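Local coordinates for protein endo-1,3-beta-glucanase, family GH16 (PDB 4BPZ) that probably hydrolyses internal beta-1,3-linkages of glucans such as algal laminarin, and is captured here with a bound glucan trisaccharide, at residues Lys90-Tyr95 with Asn126-Gln131; Gly96-Arg101 with Tyr189-Asn194; Gly109-Ile114 with Asn227-Gly232. The protein carries 1 engineered substitution. All coordinates share one frame; numbering follows the deposited sequence.

Contact 1: Lys90-Tyr95 with Asn126-Gln131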
loop_
_atom_site.group_PDB
_atom_site.type_symbol
_atom_site.label_atom_id
_atom_site.label_comp_id
_atom_site.label_asym_id
_atom_site.label_seq_id
_atom_site.Cartn_x
_atom_site.Cartn_y
_atom_site.Cartn_z
ATOM N N LYS A 90 5.711 8.757 6.728
ATOM C CA LYS A 90 6.669 9.208 7.744
ATOM C C LYS A 90 5.852 9.388 9.036
ATOM O O LYS A 90 5.760 10.458 9.628
ATOM C CB LYS A 90 7.379 10.503 7.301
ATOM C CG LYS A 90 8.388 10.216 6.248
ATOM C CD LYS A 90 9.343 11.402 6.212
ATOM C CE LYS A 90 10.376 11.066 5.136
ATOM N NZ LYS A 90 11.247 12.272 4.876
ATOM N N PHE A 91 5.189 8.304 9.408
ATOM C CA PHE A 91 4.203 8.391 10.495
ATOM C C PHE A 91 3.871 6.977 10.749
ATOM O O PHE A 91 3.363 6.295 9.860
ATOM C CB PHE A 91 2.902 9.151 10.102
ATOM C CG PHE A 91 1.857 9.180 11.210
ATOM C CD1 PHE A 91 2.049 10.049 12.289
ATOM C CD2 PHE A 91 0.730 8.337 11.221
ATOM C CE1 PHE A 91 1.109 10.156 13.327
ATOM C CE2 PHE A 91 -0.210 8.413 12.277
ATOM C CZ PHE A 91 0.011 9.302 13.320
ATOM N N ALA A 92 4.145 6.564 11.963
ATOM C CA ALA A 92 3.893 5.214 12.396
ATOM C C ALA A 92 2.881 5.258 13.532
ATOM O O ALA A 92 2.996 6.191 14.366
ATOM C CB ALA A 92 5.189 4.513 12.827
ATOM N N PHE A 93 1.971 4.339 13.635
ATOM C CA PHE A 93 0.866 4.447 14.578
ATOM C C PHE A 93 0.401 3.065 15.002
ATOM O O PHE A 93 0.557 2.101 14.216
ATOM C CB PHE A 93 -0.290 5.272 14.000
ATOM C CG PHE A 93 -0.875 4.662 12.786
ATOM C CD1 PHE A 93 -0.205 4.677 11.547
ATOM C CD2 PHE A 93 -2.091 3.970 12.829
ATOM C CE1 PHE A 93 -0.678 4.077 10.403
ATOM C CE2 PHE A 93 -2.593 3.358 11.619
ATOM C CZ PHE A 93 -1.846 3.400 10.467
ATOM N N THR A 94 -0.176 3.019 16.205
ATOM C CA THR A 94 -0.776 1.787 16.731
ATOM C C THR A 94 -2.205 2.022 17.006
ATOM O O THR A 94 -2.555 2.865 17.851
ATOM C CB THR A 94 -0.106 1.306 18.026
ATOM O OG1 THR A 94 1.299 1.265 17.747
ATOM C CG2 THR A 94 -0.606 -0.068 18.429
ATOM N N TYR A 95 -3.070 1.291 16.242
ATOM C CA TYR A 95 -4.538 1.420 16.273
ATOM C C TYR A 95 -4.967 2.673 15.560
ATOM O O TYR A 95 -4.195 3.683 15.471
ATOM C CB TYR A 95 -5.118 1.301 17.658
ATOM C CG TYR A 95 -4.626 0.127 18.474
ATOM C CD1 TYR A 95 -4.412 -1.119 17.942
ATOM C CD2 TYR A 95 -4.334 0.295 19.808
ATOM C CE1 TYR A 95 -3.974 -2.185 18.694
ATOM C CE2 TYR A 95 -3.920 -0.754 20.629
ATOM C CZ TYR A 95 -3.721 -2.017 20.037
ATOM O OH TYR A 95 -3.270 -3.026 20.833
ATOM N N ASN A 126 13.623 1.588 3.844
ATOM C CA ASN A 126 12.445 2.177 4.439
ATOM C C ASN A 126 12.818 3.341 5.375
ATOM O O ASN A 126 13.967 3.730 5.476
ATOM C CB ASN A 126 11.541 1.136 5.109
ATOM C CG ASN A 126 11.933 0.770 6.497
ATOM O OD1 ASN A 126 11.106 0.102 7.198
ATOM N ND2 ASN A 126 13.058 1.172 6.977
ATOM N N TYR A 127 11.856 3.960 6.023
ATOM C CA TYR A 127 12.132 5.162 6.800
ATOM C C TYR A 127 12.553 4.856 8.220
ATOM O O TYR A 127 13.252 5.685 8.828
ATOM C CB TYR A 127 10.844 5.984 6.791
ATOM C CG TYR A 127 11.011 7.334 7.464
ATOM C CD1 TYR A 127 11.878 8.328 6.975
ATOM C CD2 TYR A 127 10.240 7.644 8.589
ATOM C CE1 TYR A 127 12.023 9.570 7.656
ATOM C CE2 TYR A 127 10.378 8.864 9.215
ATOM C CZ TYR A 127 11.234 9.795 8.760
ATOM O OH TYR A 127 11.356 11.060 9.385
ATOM N N PHE A 128 12.188 3.736 8.792
ATOM C CA PHE A 128 12.330 3.438 10.233
ATOM C C PHE A 128 13.516 2.541 10.565
ATOM O O PHE A 128 13.892 2.568 11.756
ATOM C CB PHE A 128 11.023 2.855 10.782
ATOM C CG PHE A 128 9.874 3.817 10.668
ATOM C CD1 PHE A 128 9.771 4.902 11.500
ATOM C CD2 PHE A 128 8.928 3.675 9.621
ATOM C CE1 PHE A 128 8.689 5.792 11.422
ATOM C CE2 PHE A 128 7.906 4.579 9.474
ATOM C CZ PHE A 128 7.751 5.617 10.356
ATOM N N GLY A 129 14.095 1.815 9.623
ATOM C CA GLY A 129 15.237 0.977 9.995
ATOM C C GLY A 129 14.946 0.095 11.139
ATOM O O GLY A 129 13.911 -0.582 11.180
ATOM N N GLU A 130 15.917 0.056 12.101
ATOM C CA GLU A 130 15.807 -0.821 13.289
ATOM C C GLU A 130 15.325 -0.015 14.512
ATOM O O GLU A 130 15.479 -0.478 15.648
ATOM C CB GLU A 130 17.142 -1.541 13.611
ATOM C CG GLU A 130 17.559 -2.404 12.466
ATOM C CD GLU A 130 18.827 -3.246 12.715
ATOM O OE1 GLU A 130 18.775 -4.197 13.521
ATOM O OE2 GLU A 130 19.843 -2.874 12.088
ATOM N N GLN A 131 14.681 1.106 14.295
ATOM C CA GLN A 131 14.201 1.892 15.501
ATOM C C GLN A 131 13.340 1.088 16.431
ATOM O O GLN A 131 13.458 1.286 17.642
ATOM C CB GLN A 131 13.378 3.098 14.997
ATOM C CG GLN A 131 14.236 4.201 14.380
ATOM C CD GLN A 131 13.354 5.340 13.851
ATOM O OE1 GLN A 131 12.281 5.542 14.371
ATOM N NE2 GLN A 131 13.767 5.969 12.833
HETATM O O HOH W 1 12.400 13.342 6.985
HETATM O O HOH W 2 8.756 11.465 11.092
#
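K90 lays its aliphatic chain over one face of the Y127 ring, the two side chains crossing at about a right angle. CG sits nearly above the ring centre, 3.7 Å from the Y127 centroid and 6° off the normal, a CH-pi contact; beyond it CD passes CZ and CE comes over the CE1 side. With CG anti to its carbonyl carbon (chi1 -74°) and the rest of the chain extended, the lysine spans the ring from rim to rim. K90 has two conformers, so the placing of its outer chain and of the ammonium is less certain.

The close apolar packing lies deeper, at the end of F128. Its CZ is 3.7 Å from A92 CB, while F91 N meets the ring at its edge, 3.8 Å from CZ. Y127 CD2 stands over one face of the same phenyl group, and the ring of Y223 also meets it.

The outer side is bridged by solvent, and no direct hydrogen bond joins the segments. One water accepts from K90 NZ at 2.6 Å and reaches Y127 OH weakly; a second lies 3.1 Å from Y127 OH and donates weakly to K90 O. The ammonium is held in addition by P27 O.

Residues 126-131 belong to the loop between strands 110-118 and 142-144, which reverses in a type II' turn from F128 to Q131, closed by Q131 N to F128 O. The arrangement is that of a surface loop packed by its aromatics against the end of strand 82-93 in the GH16 beta-sandwich.

Contact 2: Gly96-Arg101 with Tyr189-Asn194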
loop_
_atom_site.group_PDB
_atom_site.type_symbol
_atom_site.label_atom_id
_atom_site.label_comp_id
_atom_site.label_asym_id
_atom_site.label_seq_id
_atom_site.Cartn_x
_atom_site.Cartn_y
_atom_site.Cartn_z
ATOM N N GLY A 96 -6.153 2.660 15.017
ATOM C CA GLY A 96 -6.737 3.845 14.418
ATOM C C GLY A 96 -7.624 3.469 13.272
ATOM O O GLY A 96 -7.858 2.305 12.918
ATOM N N LYS A 97 -8.117 4.511 12.640
ATOM C CA LYS A 97 -9.006 4.400 11.473
ATOM C C LYS A 97 -8.271 5.085 10.329
ATOM O O LYS A 97 -7.968 6.290 10.409
ATOM C CB LYS A 97 -10.334 5.059 11.750
ATOM C CG LYS A 97 -11.290 4.988 10.576
ATOM C CD LYS A 97 -12.693 5.481 10.928
ATOM C CE LYS A 97 -12.721 6.954 11.167
ATOM N NZ LYS A 97 -14.015 7.425 11.740
ATOM N N VAL A 98 -7.931 4.354 9.289
ATOM C CA VAL A 98 -7.273 4.882 8.106
ATOM C C VAL A 98 -8.262 4.957 6.988
ATOM O O VAL A 98 -8.960 3.972 6.707
ATOM C CB VAL A 98 -6.167 3.931 7.670
ATOM C CG1 VAL A 98 -5.452 4.461 6.398
ATOM C CG2 VAL A 98 -5.110 3.699 8.793
ATOM N N GLU A 99 -8.385 6.136 6.365
ATOM C CA GLU A 99 -9.325 6.329 5.226
ATOM C C GLU A 99 -8.548 6.831 4.054
ATOM O O GLU A 99 -7.809 7.824 4.163
ATOM C CB GLU A 99 -10.397 7.361 5.576
ATOM C CG GLU A 99 -11.323 6.946 6.687
ATOM C CD GLU A 99 -12.225 8.034 7.146
ATOM O OE1 GLU A 99 -12.082 9.198 6.693
ATOM O OE2 GLU A 99 -13.121 7.726 7.902
ATOM N N VAL A 100 -8.656 6.177 2.898
ATOM C CA VAL A 100 -7.975 6.617 1.673
ATOM C C VAL A 100 -9.018 6.665 0.581
ATOM O O VAL A 100 -9.624 5.631 0.232
ATOM C CB VAL A 100 -6.807 5.657 1.285
ATOM C CG1 VAL A 100 -6.112 6.209 0.059
ATOM C CG2 VAL A 100 -5.797 5.530 2.415
ATOM N N ARG A 101 -9.247 7.851 0.013
ATOM C CA ARG A 101 -10.241 7.983 -1.064
ATOM C C ARG A 101 -9.466 8.003 -2.392
ATOM O O ARG A 101 -8.529 8.816 -2.556
ATOM C CB ARG A 101 -10.999 9.308 -0.881
ATOM C CG ARG A 101 -12.068 9.508 -1.959
ATOM C CD ARG A 101 -12.981 10.684 -1.563
ATOM N NE ARG A 101 -14.115 10.752 -2.477
ATOM C CZ ARG A 101 -14.287 11.692 -3.388
ATOM N NH1 ARG A 101 -13.358 12.598 -3.670
ATOM N NH2 ARG A 101 -15.368 11.659 -4.164
ATOM N N TYR A 189 -11.413 3.454 0.805
ATOM C CA TYR A 189 -10.838 2.208 1.289
ATOM C C TYR A 189 -10.408 2.470 2.712
ATOM O O TYR A 189 -9.688 3.464 2.961
ATOM C CB TYR A 189 -9.632 1.899 0.429
ATOM C CG TYR A 189 -10.011 1.745 -1.066
ATOM C CD1 TYR A 189 -10.537 0.540 -1.556
ATOM C CD2 TYR A 189 -9.960 2.862 -1.906
ATOM C CE1 TYR A 189 -10.925 0.438 -2.880
ATOM C CE2 TYR A 189 -10.429 2.731 -3.248
ATOM C CZ TYR A 189 -10.893 1.548 -3.714
ATOM O OH TYR A 189 -11.317 1.362 -5.009
ATOM N N SER A 190 -10.879 1.696 3.679
ATOM C CA SER A 190 -10.574 2.033 5.077
ATOM C C SER A 190 -10.248 0.817 5.906
ATOM O O SER A 190 -10.626 -0.317 5.634
ATOM C CB SER A 190 -11.701 2.865 5.700
ATOM O OG SER A 190 -12.864 2.138 5.851
ATOM N N LEU A 191 -9.574 1.133 7.018
ATOM C CA LEU A 191 -9.217 0.187 8.062
ATOM C C LEU A 191 -9.673 0.715 9.378
ATOM O O LEU A 191 -9.394 1.910 9.661
ATOM C CB LEU A 191 -7.676 0.001 8.076
ATOM C CG LEU A 191 -7.072 -0.709 9.294
ATOM C CD1 LEU A 191 -7.512 -2.185 9.374
ATOM C CD2 LEU A 191 -5.558 -0.575 9.274
ATOM N N GLU A 192 -10.294 -0.087 10.231
ATOM C CA GLU A 192 -10.505 0.272 11.650
ATOM C C GLU A 192 -9.754 -0.805 12.444
ATOM O O GLU A 192 -10.076 -1.986 12.384
ATOM C CB GLU A 192 -11.999 0.208 11.967
ATOM C CG GLU A 192 -12.752 1.277 11.253
ATOM C CD GLU A 192 -14.229 1.154 11.267
ATOM O OE1 GLU A 192 -14.773 0.376 12.111
ATOM O OE2 GLU A 192 -14.882 1.818 10.436
ATOM N N TRP A 193 -8.798 -0.352 13.221
ATOM C CA TRP A 193 -7.879 -1.202 13.906
ATOM C C TRP A 193 -7.847 -0.841 15.380
ATOM O O TRP A 193 -7.555 0.303 15.743
ATOM C CB TRP A 193 -6.502 -0.987 13.285
ATOM C CG TRP A 193 -5.317 -1.634 13.926
ATOM C CD1 TRP A 193 -5.248 -2.789 14.730
ATOM C CD2 TRP A 193 -3.968 -1.193 13.767
ATOM N NE1 TRP A 193 -3.975 -3.017 15.088
ATOM C CE2 TRP A 193 -3.146 -2.087 14.534
ATOM C CE3 TRP A 193 -3.341 -0.106 13.080
ATOM C CZ2 TRP A 193 -1.775 -1.888 14.627
ATOM C CZ3 TRP A 193 -1.980 0.056 13.183
ATOM C CH2 TRP A 193 -1.200 -0.826 13.979
ATOM N N ASN A 194 -8.110 -1.828 16.247
ATOM C CA ASN A 194 -7.944 -1.601 17.706
ATOM C C ASN A 194 -7.492 -2.872 18.325
ATOM O O ASN A 194 -7.105 -3.846 17.624
ATOM C CB ASN A 194 -9.206 -0.977 18.317
ATOM C CG ASN A 194 -10.416 -1.866 18.160
ATOM O OD1 ASN A 194 -10.296 -3.106 18.018
ATOM N ND2 ASN A 194 -11.626 -1.256 18.230
#
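G96-W193, V98-L191 and V100-Y189 are the hydrogen-bonded pairs of a regular antiparallel couple, whose strand axes run at 177°. Each pair exchanges two N-H...O=C bonds, six in all, between 2.8 and 2.9 Å from N to O. CA-H...O contacts supplement them where the backbones come nearest: S190 CA lies 3.0 Å from V98 O, and K97 CA 3.1 Å from L191 O. At G96, phi is 148°, and a side chain there would collide with the carbonyl oxygen of Y95.

Apolar contact is made on the face bearing V98, V100, Y189, L191 and W193, where V98 CB and L191 CB are 4.2 Å apart. On the same face the Y189 ring turns its edge to a backbone carbonyl, with CD2 3.5 Å from V100 O.

Polar and charged side chains take the other face, with S190 among them. K97 and E192 lie side by side, pointing the same way, with their CG atoms 4.0 Å apart; K97 then bends at chi3, and its NZ makes only a long salt bridge to E99 OE2 (4.0 Å). Firmer partners are G7 O and F10 O for the lysine and H6 for E192, H6 and G7 being remnants of the tag.

Strand 96-103 is flanked by strands 187-193 and 244-255, and strand 187-193 continues the order to 197-202. R101 forms a salt bridge with the calcium ligand D250, while V100 and Y189 pack on I114 of strand 110-118.

Contact 3: Gly109-Ile114 with Asn227-Gly232. With GLC (alpha-D-glucopyranose), chain C.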
loop_
_atom_site.group_PDB
_atom_site.type_symbol
_atom_site.label_atom_id
_atom_site.label_comp_id
_atom_site.label_asym_id
_atom_site.label_seq_id
_atom_site.Cartn_x
_atom_site.Cartn_y
_atom_site.Cartn_z
ATOM N N GLY A 109 -2.406 -5.755 -15.911
ATOM C CA GLY A 109 -1.024 -5.829 -15.492
ATOM C C GLY A 109 -0.662 -5.000 -14.258
ATOM O O GLY A 109 0.418 -5.196 -13.706
ATOM N N THR A 110 -1.522 -4.052 -13.899
ATOM C CA THR A 110 -1.276 -3.174 -12.768
ATOM C C THR A 110 -1.762 -3.823 -11.465
ATOM O O THR A 110 -2.790 -4.520 -11.408
ATOM C CB THR A 110 -1.988 -1.828 -12.980
ATOM O OG1 THR A 110 -3.417 -2.054 -13.045
ATOM C CG2 THR A 110 -1.534 -1.066 -14.181
ATOM N N TRP A 111 -1.002 -3.542 -10.401
ATOM C CA TRP A 111 -1.240 -4.105 -9.071
ATOM C C TRP A 111 -1.142 -2.982 -8.064
ATOM O O TRP A 111 -0.064 -2.818 -7.405
ATOM C CB TRP A 111 -0.263 -5.255 -8.836
ATOM C CG TRP A 111 -0.327 -5.931 -7.505
ATOM C CD1 TRP A 111 -1.252 -5.762 -6.492
ATOM C CD2 TRP A 111 0.624 -6.908 -7.051
ATOM N NE1 TRP A 111 -0.911 -6.589 -5.408
ATOM C CE2 TRP A 111 0.229 -7.267 -5.751
ATOM C CE3 TRP A 111 1.732 -7.514 -7.626
ATOM C CZ2 TRP A 111 0.922 -8.229 -5.022
ATOM C CZ3 TRP A 111 2.434 -8.496 -6.900
ATOM C CH2 TRP A 111 2.010 -8.846 -5.619
ATOM N N PRO A 112 -2.143 -2.187 -7.889
ATOM C CA PRO A 112 -2.102 -1.106 -6.883
ATOM C C PRO A 112 -2.328 -1.680 -5.495
ATOM O O PRO A 112 -2.984 -2.712 -5.323
ATOM C CB PRO A 112 -3.332 -0.224 -7.265
ATOM C CG PRO A 112 -4.339 -1.272 -7.784
ATOM C CD PRO A 112 -3.480 -2.246 -8.598
ATOM N N ALA A 113 -1.822 -0.959 -4.482
ATOM C CA ALA A 113 -2.047 -1.370 -3.121
ATOM C C ALA A 113 -1.999 -0.180 -2.166
ATOM O O ALA A 113 -1.239 0.776 -2.361
ATOM C CB ALA A 113 -1.022 -2.398 -2.680
ATOM N N ILE A 114 -2.820 -0.306 -1.125
ATOM C CA ILE A 114 -2.848 0.562 0.073
ATOM C C ILE A 114 -2.637 -0.446 1.210
ATOM O O ILE A 114 -3.507 -1.322 1.387
ATOM C CB ILE A 114 -4.159 1.262 0.240
ATOM C CG1 ILE A 114 -4.522 2.113 -1.008
ATOM C CG2 ILE A 114 -4.136 2.144 1.509
ATOM C CD1 ILE A 114 -5.959 2.609 -1.029
ATOM N N ASN A 227 1.407 2.169 -3.506
ATOM C CA ASN A 227 2.278 1.812 -4.632
ATOM C C ASN A 227 1.446 1.299 -5.812
ATOM O O ASN A 227 0.292 0.894 -5.621
ATOM C CB ASN A 227 3.337 0.774 -4.243
ATOM C CG ASN A 227 2.745 -0.560 -3.897
ATOM O OD1 ASN A 227 2.177 -0.703 -2.811
ATOM N ND2 ASN A 227 2.747 -1.501 -4.822
ATOM N N ILE A 228 2.059 1.239 -6.986
ATOM C CA ILE A 228 1.566 0.363 -8.099
ATOM C C ILE A 228 2.683 -0.570 -8.461
ATOM O O ILE A 228 3.695 -0.096 -8.993
ATOM C CB ILE A 228 1.100 1.123 -9.356
ATOM C CG1 ILE A 228 0.137 2.282 -9.099
ATOM C CG2 ILE A 228 0.485 0.085 -10.313
ATOM C CD1 ILE A 228 -0.076 3.114 -10.365
ATOM N N ALA A 229 2.535 -1.865 -8.240
ATOM C CA ALA A 229 3.477 -2.836 -8.807
ATOM C C ALA A 229 3.016 -3.167 -10.218
ATOM O O ALA A 229 1.835 -3.059 -10.547
ATOM C CB ALA A 229 3.514 -4.065 -7.917
ATOM N N MET A 230 3.936 -3.619 -11.031
ATOM C CA MET A 230 3.642 -4.104 -12.422
ATOM C C MET A 230 3.978 -5.576 -12.510
ATOM O O MET A 230 5.065 -6.005 -12.148
ATOM C CB MET A 230 4.430 -3.339 -13.415
ATOM C CG MET A 230 4.001 -1.884 -13.578
ATOM S SD MET A 230 2.242 -1.641 -14.053
ATOM C CE MET A 230 2.172 -2.538 -15.623
ATOM N N GLY A 231 3.027 -6.358 -13.029
ATOM C CA GLY A 231 3.268 -7.792 -13.176
ATOM C C GLY A 231 3.413 -8.459 -11.828
ATOM O O GLY A 231 2.833 -8.082 -10.810
ATOM N N GLY A 232 4.217 -9.542 -11.845
ATOM C CA GLY A 232 4.368 -10.342 -10.640
ATOM C C GLY A 232 3.130 -11.117 -10.251
ATOM O O GLY A 232 2.165 -11.270 -11.048
HETATM C C1 GLC C . 0.646 -7.837 0.424
HETATM C C2 GLC C . 1.837 -8.790 0.072
HETATM C C3 GLC C . 3.033 -7.895 -0.284
HETATM C C4 GLC C . 2.685 -6.963 -1.361
HETATM C C5 GLC C . 1.636 -6.060 -0.760
HETATM C C6 GLC C . 1.132 -4.991 -1.703
HETATM O O1 GLC C . 0.750 -7.269 1.713
HETATM O O2 GLC C . 2.060 -9.599 1.200
HETATM O O3 GLC C . 4.169 -8.763 -0.702
HETATM O O4 GLC C . 3.853 -6.226 -1.774
HETATM O O5 GLC C . 0.489 -6.876 -0.433
HETATM O O6 GLC C . 0.548 -5.545 -2.876
HETATM O O HOH W 3 1.263 -4.031 -5.044
#
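The indole of W111 meets G231 at its edge, where G231 O lies near the ring plane, 3.4 Å from CE3. A229 CB approaches obliquely, 3.9 Å from the same CE3. Over one face, toward the rim, sits a water 3.2 Å above the plane. The glucose comes in obliquely at the pyrrole side, with its O6 3.1 Å from W111 NE1, whose hydrogen bond goes to E147 OE1. N44, D144 and E147 hydrogen-bond the same glucose. With chi1 of W111 at 178°, its CG anti to N, the indole is turned out toward the sugar.

The second flat group is the amide of N227. Its ND2 donates to the water at 2.9 Å. The same water is 2.7 Å from glucose O6, and it donates to W111 O. OD1 accepts from W115 NE1, so both ends of the amide are engaged and its rotation is fixed. A113 CB, beside this amide, touches glucose C6 at 3.5 Å.

Backbone bonds pair W111 with A229 and A113 with N227, and G231 N reaches G109 O. W111 O accepts from both A229 N and the water. On the reverse face, T110 and M230 lie side by side, T110 CG2 against SD, while P112 and I228 both pack on F247.

Replacing W111 by an alanine would probably open a gap between A229, G231 and the glucose and leave E147 without its indole N-H partner.

The two faces thus divide the chemistry: T110, P112, I228 and M230 join the sandwich interior, whereas W111 and A113 line the glycan pocket, with N227 behind them holding the water. This second face meets the hydroxymethyl group by van der Waals contact and through a water bridge, consistent with recognition of this sugar unit.

From the N terminus the first segments of all three contacts come in order, 90-95, 96-101 and 109-114, and their partners follow in the same order. Contact 1 closes the shortest loop at 126-131, contact 2 a longer one at 189-194 and contact 3 the longest at 227-232; every pair of loops crosses, and none encloses another. Contacts 1 and 2 meet where F93 and Y95 pack on W193, and F93 also reaches V98. Contacts 2 and 3 meet through I114. Contacts 1 and 3 are joined indirectly, since strands 82-93 and 222-230 are neighbours; together the three contacts connect the surface loop, the strand pair 96-103/187-193 and the strands at the glycan site.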